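Long-range contacts in unknown protein (Leishmania major, PDB 1R75), which is of unknown function but carries a DUF1935 domain, a family also found in calpain-like proteins of trypanosomatids: residues 22-27 / 56-60; 49-53 / 117-123; 65-71 / 100-106. All blocks are in the same frame, centred on the assembly; numbering follows the deposited sequence.

Contact 1: residues 22-27 / 56-60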
loop_
_atom_site.group_PDB
_atom_site.type_symbol
_atom_site.label_atom_id
_atom_site.label_comp_id
_atom_site.label_asym_id
_atom_site.label_seq_id
_atom_site.Cartn_x
_atom_site.Cartn_y
_atom_site.Cartn_z
ATOM N N PHE A 22 -16.368 2.399 0.163
ATOM C CA PHE A 22 -15.526 3.461 -0.342
ATOM C C PHE A 22 -16.363 4.704 -0.587
ATOM O O PHE A 22 -17.440 4.625 -1.186
ATOM C CB PHE A 22 -14.826 3.007 -1.628
ATOM C CG PHE A 22 -14.050 1.730 -1.468
ATOM C CD1 PHE A 22 -13.060 1.632 -0.501
ATOM C CD2 PHE A 22 -14.297 0.639 -2.292
ATOM C CE1 PHE A 22 -12.323 0.452 -0.339
ATOM C CE2 PHE A 22 -13.600 -0.537 -2.131
ATOM C CZ PHE A 22 -12.579 -0.624 -1.150
ATOM N N LYS A 23 -15.880 5.842 -0.104
ATOM C CA LYS A 23 -16.553 7.123 -0.298
ATOM C C LYS A 23 -16.257 7.770 -1.653
ATOM O O LYS A 23 -17.171 8.288 -2.304
ATOM C CB LYS A 23 -16.202 8.104 0.836
ATOM C CG LYS A 23 -16.413 7.540 2.257
ATOM C CD LYS A 23 -16.791 8.607 3.343
ATOM C CE LYS A 23 -17.726 7.976 4.436
ATOM N NZ LYS A 23 -17.720 8.705 5.735
ATOM N N ASN A 24 -15.004 7.750 -2.102
ATOM C CA ASN A 24 -14.602 8.606 -3.209
ATOM C C ASN A 24 -14.142 7.965 -4.520
ATOM O O ASN A 24 -13.779 8.654 -5.477
ATOM C CB ASN A 24 -13.499 9.515 -2.685
ATOM C CG ASN A 24 -13.965 10.303 -1.524
ATOM O OD1 ASN A 24 -15.103 10.802 -1.551
ATOM N ND2 ASN A 24 -13.154 10.407 -0.478
ATOM N N GLY A 25 -14.133 6.659 -4.573
ATOM C CA GLY A 25 -13.578 5.997 -5.717
ATOM C C GLY A 25 -13.556 4.530 -5.429
ATOM O O GLY A 25 -14.146 4.095 -4.484
ATOM N N LYS A 26 -12.897 3.761 -6.289
ATOM C CA LYS A 26 -12.724 2.348 -6.032
ATOM C C LYS A 26 -11.355 1.882 -6.499
ATOM O O LYS A 26 -10.819 2.405 -7.442
ATOM C CB LYS A 26 -13.787 1.516 -6.737
ATOM C CG LYS A 26 -14.019 1.870 -8.146
ATOM C CD LYS A 26 -15.127 0.988 -8.730
ATOM C CE LYS A 26 -15.214 1.153 -10.245
ATOM N NZ LYS A 26 -15.735 -0.094 -10.887
ATOM N N PRO A 27 -10.865 0.827 -5.861
ATOM C CA PRO A 27 -9.648 0.155 -6.307
ATOM C C PRO A 27 -9.781 -0.383 -7.718
ATOM O O PRO A 27 -10.914 -0.610 -8.204
ATOM C CB PRO A 27 -9.514 -1.000 -5.334
ATOM C CG PRO A 27 -10.347 -0.693 -4.215
ATOM C CD PRO A 27 -11.498 0.117 -4.731
ATOM N N TYR A 56 -5.074 0.901 -1.770
ATOM C CA TYR A 56 -5.987 1.866 -2.357
ATOM C C TYR A 56 -6.139 3.041 -1.383
ATOM O O TYR A 56 -6.329 2.824 -0.188
ATOM C CB TYR A 56 -7.346 1.193 -2.699
ATOM C CG TYR A 56 -8.412 2.197 -3.013
ATOM C CD1 TYR A 56 -8.337 2.963 -4.178
ATOM C CD2 TYR A 56 -9.460 2.421 -2.148
ATOM C CE1 TYR A 56 -9.268 3.955 -4.445
ATOM C CE2 TYR A 56 -10.403 3.412 -2.400
ATOM C CZ TYR A 56 -10.320 4.130 -3.554
ATOM O OH TYR A 56 -11.214 5.095 -3.827
ATOM N N ASN A 57 -6.012 4.254 -1.891
ATOM C CA ASN A 57 -6.118 5.478 -1.126
ATOM C C ASN A 57 -7.504 6.089 -1.509
ATOM O O ASN A 57 -7.708 6.507 -2.655
ATOM C CB ASN A 57 -4.911 6.343 -1.461
ATOM C CG ASN A 57 -4.989 7.774 -0.841
ATOM O OD1 ASN A 57 -5.985 8.176 -0.200
ATOM N ND2 ASN A 57 -3.941 8.524 -1.053
ATOM N N ASP A 58 -8.461 6.034 -0.558
ATOM C CA ASP A 58 -9.805 6.603 -0.741
ATOM C C ASP A 58 -9.924 8.124 -0.380
ATOM O O ASP A 58 -11.009 8.689 -0.363
ATOM C CB ASP A 58 -10.784 5.770 0.072
ATOM C CG ASP A 58 -12.229 5.972 -0.351
ATOM O OD1 ASP A 58 -12.527 6.038 -1.572
ATOM O OD2 ASP A 58 -13.105 6.060 0.519
ATOM N N SER A 59 -8.811 8.779 -0.123
ATOM C CA SER A 59 -8.796 10.205 0.009
ATOM C C SER A 59 -8.777 10.916 -1.316
ATOM O O SER A 59 -8.105 10.512 -2.229
ATOM C CB SER A 59 -7.565 10.659 0.790
ATOM O OG SER A 59 -7.668 12.042 0.979
ATOM N N LYS A 60 -9.427 12.069 -1.394
ATOM C CA LYS A 60 -9.300 12.934 -2.574
ATOM C C LYS A 60 -8.104 13.815 -2.475
ATOM O O LYS A 60 -7.664 14.335 -3.492
ATOM C CB LYS A 60 -10.543 13.873 -2.740
ATOM C CG LYS A 60 -11.859 13.127 -2.875
ATOM C CD LYS A 60 -13.046 14.136 -3.112
ATOM C CE LYS A 60 -14.183 13.964 -2.118
ATOM N NZ LYS A 60 -13.820 14.165 -0.672
#
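The carboxylate of D58 reaches across to the backbone of K23 and N24, fastening the loop that precedes strand 33-36 to the end of strand 52-57, part of the five-stranded sheet in this two-sheet, all-beta fold. D58 OD2 accepts the N-H of K23 N at 2.9 Å through its syn lone pair. The other oxygen, D58 OD1, takes the next amide, N24 N, at 3.1 Å, also from the syn side but tilted out of the carboxylate plane. With CG swung anti to the backbone nitrogen (chi1 -162°), both D58 oxygens face the turning loop, so two successive N-H groups fix the rotation of the group. A third bond runs back: N24 ND2 donates to D58 O at 2.8 Å, close to the plane of its own amide. At the other corner of that amide, N24 OD1 lies 3.3 Å from K60 CE, where the lysine chain bends round to cross the asparagine side chain.

Beside this polar grip is an aromatic patch. Y56 turns its CE2 edge toward the face of F22 in a T-shaped pair, planes at 74°, with Y56 CE2 3.7 Å from F22 CD1. One face of the tyrosine is covered by P27, whose CD makes a CH-pi contact 9° off the ring normal; the backbone nitrogen of D58 lies on the opposite face. Farther out, Y43 makes a second edge-to-face pair with F22, while I45 and T112, from the flanking strands, touch both Y56 and P27. At the strand end N57 donates through ND2 to L62 O and V107 O, and its OD1 closes an Asx turn by accepting S59 N at 2.9 Å.

Contact 2: residues 49-53 / 117-123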
loop_
_atom_site.group_PDB
_atom_site.type_symbol
_atom_site.label_atom_id
_atom_site.label_comp_id
_atom_site.label_asym_id
_atom_site.label_seq_id
_atom_site.Cartn_x
_atom_site.Cartn_y
_atom_site.Cartn_z
ATOM N N GLU A 49 -5.613 -15.861 -4.296
ATOM C CA GLU A 49 -5.321 -16.637 -5.538
ATOM C C GLU A 49 -4.103 -16.096 -6.263
ATOM O O GLU A 49 -3.238 -16.854 -6.749
ATOM C CB GLU A 49 -6.559 -16.693 -6.486
ATOM C CG GLU A 49 -6.328 -17.174 -7.946
ATOM C CD GLU A 49 -6.967 -18.545 -8.312
ATOM O OE1 GLU A 49 -6.802 -19.538 -7.550
ATOM O OE2 GLU A 49 -7.632 -18.649 -9.390
ATOM N N ALA A 50 -3.966 -14.782 -6.314
ATOM C CA ALA A 50 -2.822 -14.199 -7.038
ATOM C C ALA A 50 -1.573 -14.020 -6.147
ATOM O O ALA A 50 -0.496 -13.689 -6.632
ATOM C CB ALA A 50 -3.261 -12.839 -7.587
ATOM N N ARG A 51 -1.758 -14.235 -4.841
ATOM C CA ARG A 51 -0.785 -14.041 -3.767
ATOM C C ARG A 51 -0.161 -12.604 -3.799
ATOM O O ARG A 51 1.046 -12.437 -3.757
ATOM C CB ARG A 51 0.262 -15.116 -3.764
ATOM C CG ARG A 51 -0.320 -16.458 -3.220
ATOM C CD ARG A 51 0.620 -17.687 -3.275
ATOM N NE ARG A 51 2.008 -17.467 -2.849
ATOM C CZ ARG A 51 3.074 -17.607 -3.659
ATOM N NH1 ARG A 51 2.925 -17.902 -4.959
ATOM N NH2 ARG A 51 4.305 -17.416 -3.195
ATOM N N ARG A 52 -1.034 -11.643 -3.818
ATOM C CA ARG A 52 -0.689 -10.259 -4.140
ATOM C C ARG A 52 -1.360 -9.295 -3.201
ATOM O O ARG A 52 -2.542 -9.455 -2.820
ATOM C CB ARG A 52 -1.217 -10.041 -5.515
ATOM C CG ARG A 52 -0.948 -8.813 -6.178
ATOM C CD ARG A 52 -1.320 -9.023 -7.723
ATOM N NE ARG A 52 -2.774 -9.023 -7.967
ATOM C CZ ARG A 52 -3.362 -9.558 -9.034
ATOM N NH1 ARG A 52 -2.636 -10.157 -10.026
ATOM N NH2 ARG A 52 -4.658 -9.469 -9.150
ATOM N N TRP A 53 -0.636 -8.235 -2.873
ATOM C CA TRP A 53 -1.195 -7.115 -2.138
ATOM C C TRP A 53 -1.111 -5.835 -2.934
ATOM O O TRP A 53 -0.098 -5.600 -3.641
ATOM C CB TRP A 53 -0.389 -6.859 -0.922
ATOM C CG TRP A 53 -0.450 -7.785 0.193
ATOM C CD1 TRP A 53 -1.029 -9.011 0.277
ATOM C CD2 TRP A 53 0.149 -7.528 1.476
ATOM N NE1 TRP A 53 -0.815 -9.560 1.545
ATOM C CE2 TRP A 53 -0.065 -8.671 2.285
ATOM C CE3 TRP A 53 0.879 -6.460 2.003
ATOM C CZ2 TRP A 53 0.405 -8.733 3.627
ATOM C CZ3 TRP A 53 1.306 -6.519 3.371
ATOM C CH2 TRP A 53 1.109 -7.636 4.110
ATOM N N GLU A 117 4.103 -9.319 -4.181
ATOM C CA GLU A 117 3.499 -10.587 -4.550
ATOM C C GLU A 117 4.370 -11.712 -4.054
ATOM O O GLU A 117 5.596 -11.657 -4.147
ATOM C CB GLU A 117 3.415 -10.604 -6.091
ATOM C CG GLU A 117 2.837 -11.857 -6.670
ATOM C CD GLU A 117 2.232 -11.651 -8.091
ATOM O OE1 GLU A 117 1.610 -10.584 -8.343
ATOM O OE2 GLU A 117 2.371 -12.591 -8.909
ATOM N N GLY A 118 3.735 -12.739 -3.500
ATOM C CA GLY A 118 4.434 -13.929 -3.080
ATOM C C GLY A 118 3.937 -14.374 -1.703
ATOM O O GLY A 118 2.818 -14.121 -1.368
ATOM N N SER A 119 4.792 -14.984 -0.920
ATOM C CA SER A 119 4.386 -15.573 0.342
ATOM C C SER A 119 4.844 -14.739 1.491
ATOM O O SER A 119 6.009 -14.561 1.722
ATOM C CB SER A 119 4.812 -17.038 0.423
ATOM O OG SER A 119 6.217 -17.171 0.365
ATOM N N VAL A 120 3.893 -14.225 2.235
ATOM C CA VAL A 120 4.197 -13.270 3.291
ATOM C C VAL A 120 4.150 -14.088 4.580
ATOM O O VAL A 120 3.138 -14.818 4.772
ATOM C CB VAL A 120 3.162 -12.195 3.313
ATOM C CG1 VAL A 120 3.414 -11.265 4.499
ATOM C CG2 VAL A 120 3.202 -11.394 1.976
ATOM N N THR A 121 5.106 -13.859 5.457
ATOM C CA THR A 121 5.171 -14.478 6.786
ATOM C C THR A 121 4.895 -13.361 7.785
ATOM O O THR A 121 3.830 -12.740 7.682
ATOM C CB THR A 121 6.471 -15.175 7.060
ATOM O OG1 THR A 121 7.596 -14.270 6.986
ATOM C CG2 THR A 121 6.688 -16.291 6.029
ATOM N N GLY A 122 5.790 -13.077 8.703
ATOM C CA GLY A 122 5.625 -11.946 9.616
ATOM C C GLY A 122 5.802 -10.637 8.840
ATOM O O GLY A 122 6.667 -10.548 7.940
ATOM N N TRP A 123 5.023 -9.613 9.187
ATOM C CA TRP A 123 5.200 -8.310 8.612
ATOM C C TRP A 123 4.703 -7.319 9.610
ATOM O O TRP A 123 3.873 -7.678 10.485
ATOM C CB TRP A 123 4.387 -8.145 7.351
ATOM C CG TRP A 123 2.876 -8.336 7.478
ATOM C CD1 TRP A 123 2.220 -9.529 7.499
ATOM C CD2 TRP A 123 1.886 -7.343 7.559
ATOM N NE1 TRP A 123 0.878 -9.346 7.607
ATOM C CE2 TRP A 123 0.633 -8.005 7.644
ATOM C CE3 TRP A 123 1.906 -5.970 7.656
ATOM C CZ2 TRP A 123 -0.561 -7.346 7.743
ATOM C CZ3 TRP A 123 0.680 -5.294 7.735
ATOM C CH2 TRP A 123 -0.542 -5.988 7.768
#
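R52 and E117 face each other as an antiparallel non-hydrogen-bonded pair, their CA atoms 4.2 Å apart. Next to them G118 N donates to R51 O at 2.7 Å, and the same oxygen receives a CA-H...O contact from E117. R51 has left-handed backbone angles and, with R52, faces D47 in a G1 beta bulge. G118 adopts angles suited to a residue without CB, and here the chain turns a corner, leaving the five-stranded sheet for the four-stranded one.

The R51 guanidinium lies with one face over G118 CA, and S119 CB is at its edge. R52 and E117 run side by side: R52 CD touches E117 OE1 at 3.4 Å, but R52 NH1 is 4.6 Å from that oxygen, beyond a salt bridge. A50 CB covers the R52 guanidinium over its centre.

The end of the W53 indole meets W123, beyond the corner, in a T-shaped pair with planes at 76°. W53 CH2 is the atom that touches, 3.5 Å from W123 CD2 and over the face of that indole. W123 CG sits between its backbone nitrogen and carbonyl carbon (chi1 59°), a torsion that presents the face of the indole to W53 CH2. V120 flanks the pair, its CG1 4.0 Å from W53 CZ2, and both V120 and W123 pack on F70 of strand 62-71.

Contact 3: residues 65-71 / 100-106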
loop_
_atom_site.group_PDB
_atom_site.type_symbol
_atom_site.label_atom_id
_atom_site.label_comp_id
_atom_site.label_asym_id
_atom_site.label_seq_id
_atom_site.Cartn_x
_atom_site.Cartn_y
_atom_site.Cartn_z
ATOM N N HIS A 65 2.343 7.610 2.181
ATOM C CA HIS A 65 3.576 6.840 1.985
ATOM C C HIS A 65 3.530 5.681 2.938
ATOM O O HIS A 65 3.322 5.886 4.122
ATOM C CB HIS A 65 4.813 7.682 2.324
ATOM C CG HIS A 65 6.107 6.928 2.262
ATOM N ND1 HIS A 65 6.900 6.709 3.371
ATOM C CD2 HIS A 65 6.728 6.299 1.234
ATOM C CE1 HIS A 65 7.940 5.976 3.028
ATOM N NE2 HIS A 65 7.873 5.733 1.736
ATOM N N VAL A 66 3.687 4.463 2.441
ATOM C CA VAL A 66 3.574 3.284 3.279
ATOM C C VAL A 66 4.836 2.452 3.111
ATOM O O VAL A 66 5.339 2.284 2.002
ATOM C CB VAL A 66 2.272 2.493 3.051
ATOM C CG1 VAL A 66 2.051 2.140 1.630
ATOM C CG2 VAL A 66 2.193 1.200 3.972
ATOM N N ALA A 67 5.424 2.044 4.219
ATOM C CA ALA A 67 6.493 1.077 4.189
ATOM C C ALA A 67 6.226 -0.041 5.174
ATOM O O ALA A 67 5.835 0.204 6.326
ATOM C CB ALA A 67 7.848 1.698 4.539
ATOM N N VAL A 68 6.516 -1.266 4.728
ATOM C CA VAL A 68 6.230 -2.454 5.448
ATOM C C VAL A 68 7.518 -3.266 5.517
ATOM O O VAL A 68 8.237 -3.394 4.545
ATOM C CB VAL A 68 5.149 -3.272 4.765
ATOM C CG1 VAL A 68 4.956 -4.605 5.467
ATOM C CG2 VAL A 68 3.792 -2.498 4.658
ATOM N N LEU A 69 7.789 -3.807 6.673
ATOM C CA LEU A 69 8.938 -4.646 6.913
ATOM C C LEU A 69 8.468 -6.072 7.031
ATOM O O LEU A 69 7.600 -6.372 7.872
ATOM C CB LEU A 69 9.517 -4.318 8.261
ATOM C CG LEU A 69 10.359 -3.146 8.491
ATOM C CD1 LEU A 69 10.237 -2.747 10.025
ATOM C CD2 LEU A 69 11.834 -3.511 8.034
ATOM N N PHE A 70 9.038 -6.941 6.218
ATOM C CA PHE A 70 8.712 -8.333 6.096
ATOM C C PHE A 70 9.850 -9.186 6.667
ATOM O O PHE A 70 11.059 -8.811 6.580
ATOM C CB PHE A 70 8.441 -8.692 4.656
ATOM C CG PHE A 70 7.275 -8.043 4.049
ATOM C CD1 PHE A 70 5.999 -8.653 4.038
ATOM C CD2 PHE A 70 7.464 -6.870 3.273
ATOM C CE1 PHE A 70 4.942 -8.057 3.423
ATOM C CE2 PHE A 70 6.400 -6.328 2.623
ATOM C CZ PHE A 70 5.163 -6.898 2.675
ATOM N N ASP A 71 9.476 -10.195 7.421
ATOM C CA ASP A 71 10.425 -11.117 8.004
ATOM C C ASP A 71 11.161 -11.946 6.929
ATOM O O ASP A 71 10.707 -12.135 5.798
ATOM C CB ASP A 71 9.781 -12.103 8.993
ATOM C CG ASP A 71 9.254 -11.450 10.239
ATOM O OD1 ASP A 71 9.520 -10.203 10.508
ATOM O OD2 ASP A 71 8.586 -12.172 11.041
ATOM N N LYS A 100 15.609 -8.383 7.212
ATOM C CA LYS A 100 14.209 -8.175 6.835
ATOM C C LYS A 100 14.191 -7.507 5.471
ATOM O O LYS A 100 15.235 -7.076 4.957
ATOM C CB LYS A 100 13.562 -7.281 7.852
ATOM C CG LYS A 100 13.639 -7.909 9.227
ATOM C CD LYS A 100 12.465 -7.614 10.117
ATOM C CE LYS A 100 12.696 -8.329 11.469
ATOM N NZ LYS A 100 11.791 -9.553 11.604
ATOM N N TYR A 101 13.023 -7.449 4.889
ATOM C CA TYR A 101 12.778 -6.819 3.598
ATOM C C TYR A 101 11.906 -5.612 3.862
ATOM O O TYR A 101 10.841 -5.728 4.463
ATOM C CB TYR A 101 12.079 -7.748 2.692
ATOM C CG TYR A 101 12.734 -9.087 2.558
ATOM C CD1 TYR A 101 13.905 -9.238 1.774
ATOM C CD2 TYR A 101 12.218 -10.196 3.178
ATOM C CE1 TYR A 101 14.529 -10.460 1.641
ATOM C CE2 TYR A 101 12.826 -11.402 3.082
ATOM C CZ TYR A 101 13.982 -11.554 2.310
ATOM O OH TYR A 101 14.553 -12.829 2.213
ATOM N N LEU A 102 12.345 -4.460 3.448
ATOM C CA LEU A 102 11.564 -3.261 3.525
ATOM C C LEU A 102 11.050 -2.918 2.159
ATOM O O LEU A 102 11.840 -2.830 1.192
ATOM C CB LEU A 102 12.426 -2.163 4.095
ATOM C CG LEU A 102 11.714 -0.864 4.407
ATOM C CD1 LEU A 102 10.773 -1.013 5.519
ATOM C CD2 LEU A 102 12.829 0.160 4.740
ATOM N N CYS A 103 9.735 -2.802 2.041
ATOM C CA CYS A 103 9.051 -2.395 0.822
ATOM C C CYS A 103 8.192 -1.199 1.019
ATOM O O CYS A 103 7.509 -1.050 2.034
ATOM C CB CYS A 103 8.152 -3.477 0.282
ATOM S SG CYS A 103 8.911 -5.038 -0.116
ATOM N N GLU A 104 8.264 -0.260 0.077
ATOM C CA GLU A 104 7.622 1.009 0.290
ATOM C C GLU A 104 7.082 1.559 -1.008
ATOM O O GLU A 104 7.706 1.329 -2.094
ATOM C CB GLU A 104 8.572 1.975 0.937
ATOM C CG GLU A 104 9.658 2.471 0.103
ATOM C CD GLU A 104 10.655 3.394 0.898
ATOM O OE1 GLU A 104 10.266 4.085 1.878
ATOM O OE2 GLU A 104 11.847 3.451 0.501
ATOM N N VAL A 105 5.983 2.316 -0.915
ATOM C CA VAL A 105 5.355 2.896 -2.091
ATOM C C VAL A 105 4.611 4.161 -1.628
ATOM O O VAL A 105 4.196 4.287 -0.472
ATOM C CB VAL A 105 4.392 1.865 -2.823
ATOM C CG1 VAL A 105 3.132 1.631 -2.022
ATOM C CG2 VAL A 105 4.156 2.249 -4.296
ATOM N N ASP A 106 4.461 5.099 -2.544
ATOM C CA ASP A 106 3.517 6.206 -2.333
ATOM C C ASP A 106 2.220 6.005 -3.082
ATOM O O ASP A 106 2.252 5.564 -4.191
ATOM C CB ASP A 106 4.177 7.496 -2.814
ATOM C CG ASP A 106 5.436 7.799 -2.061
ATOM O OD1 ASP A 106 5.465 7.617 -0.814
ATOM O OD2 ASP A 106 6.484 8.214 -2.627
#
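H65-D71 and K100-D106 pair as neighbouring antiparallel strands, the two central ones of the four-stranded sheet, flanked by strand 83-86 beside K100-D106 and strand 123-132 beside H65-D71. V66 with V105, V68 with C103 and F70 with Y101 are the hydrogen-bonded pairs, each joined by two backbone bonds; the shortest is F70 N to Y101 O at 2.8 Å. Non-hydrogen-bonded pairs alternate with them; there the chains come closer and CA-H...O contacts form, as from A67 CA to C103 O.

On the face bearing A67 and L69, L102 CD1 touches L69 CG at 3.7 Å, and A67 CB abuts E104 CB. The glutamate chain, extended beyond CG, reaches over the same face to H65, where its OE1 accepts a weak, bent bond from H65 NE2 at 2.9 Å, meeting the imidazole near its plane. At the far end K100 and D71 lie side by side in a salt bridge: K100 NZ is 2.6 Å from D71 OD1, reached from above the carboxylate plane, 59° out of it, by a lysine chain bent at chi2 and chi4.

The other face carries V66, V68, F70, Y101, C103 and V105. V68 CG1 covers the rim of one face of the F70 ring, while C103 SG approaches obliquely, 3.9 Å from F70 CE2, as a sulfur-aromatic contact. Y101 turns its edge to D71 O, and its hydroxyl bonds to Y72 O. V68, F70, C103 and V105 all touch F115 of the five-stranded sheet, the face-to-face packing of a beta sandwich.

From the N terminus, residues 22-27 come first and wait until 56-60 to close contact 1, a loop that includes strands 33-36 and 42-47. Inside it 49-53 opens contact 2, which closes only at 117-123, so the two contacts cross; they share strand 52-57 and sit on opposite sides of the chain's centre, about 23 Å apart between centres. Contact 3 opens after contact 1 has closed and nests inside the loop of contact 2. Contacts 2 and 3 touch: T121 packs on D71, and G122 O probably accepts from D71 N. Contact 1 secures the N-terminal lead, contact 3 pairs the two central strands of the four-stranded sheet, and contact 2 joins both sheets.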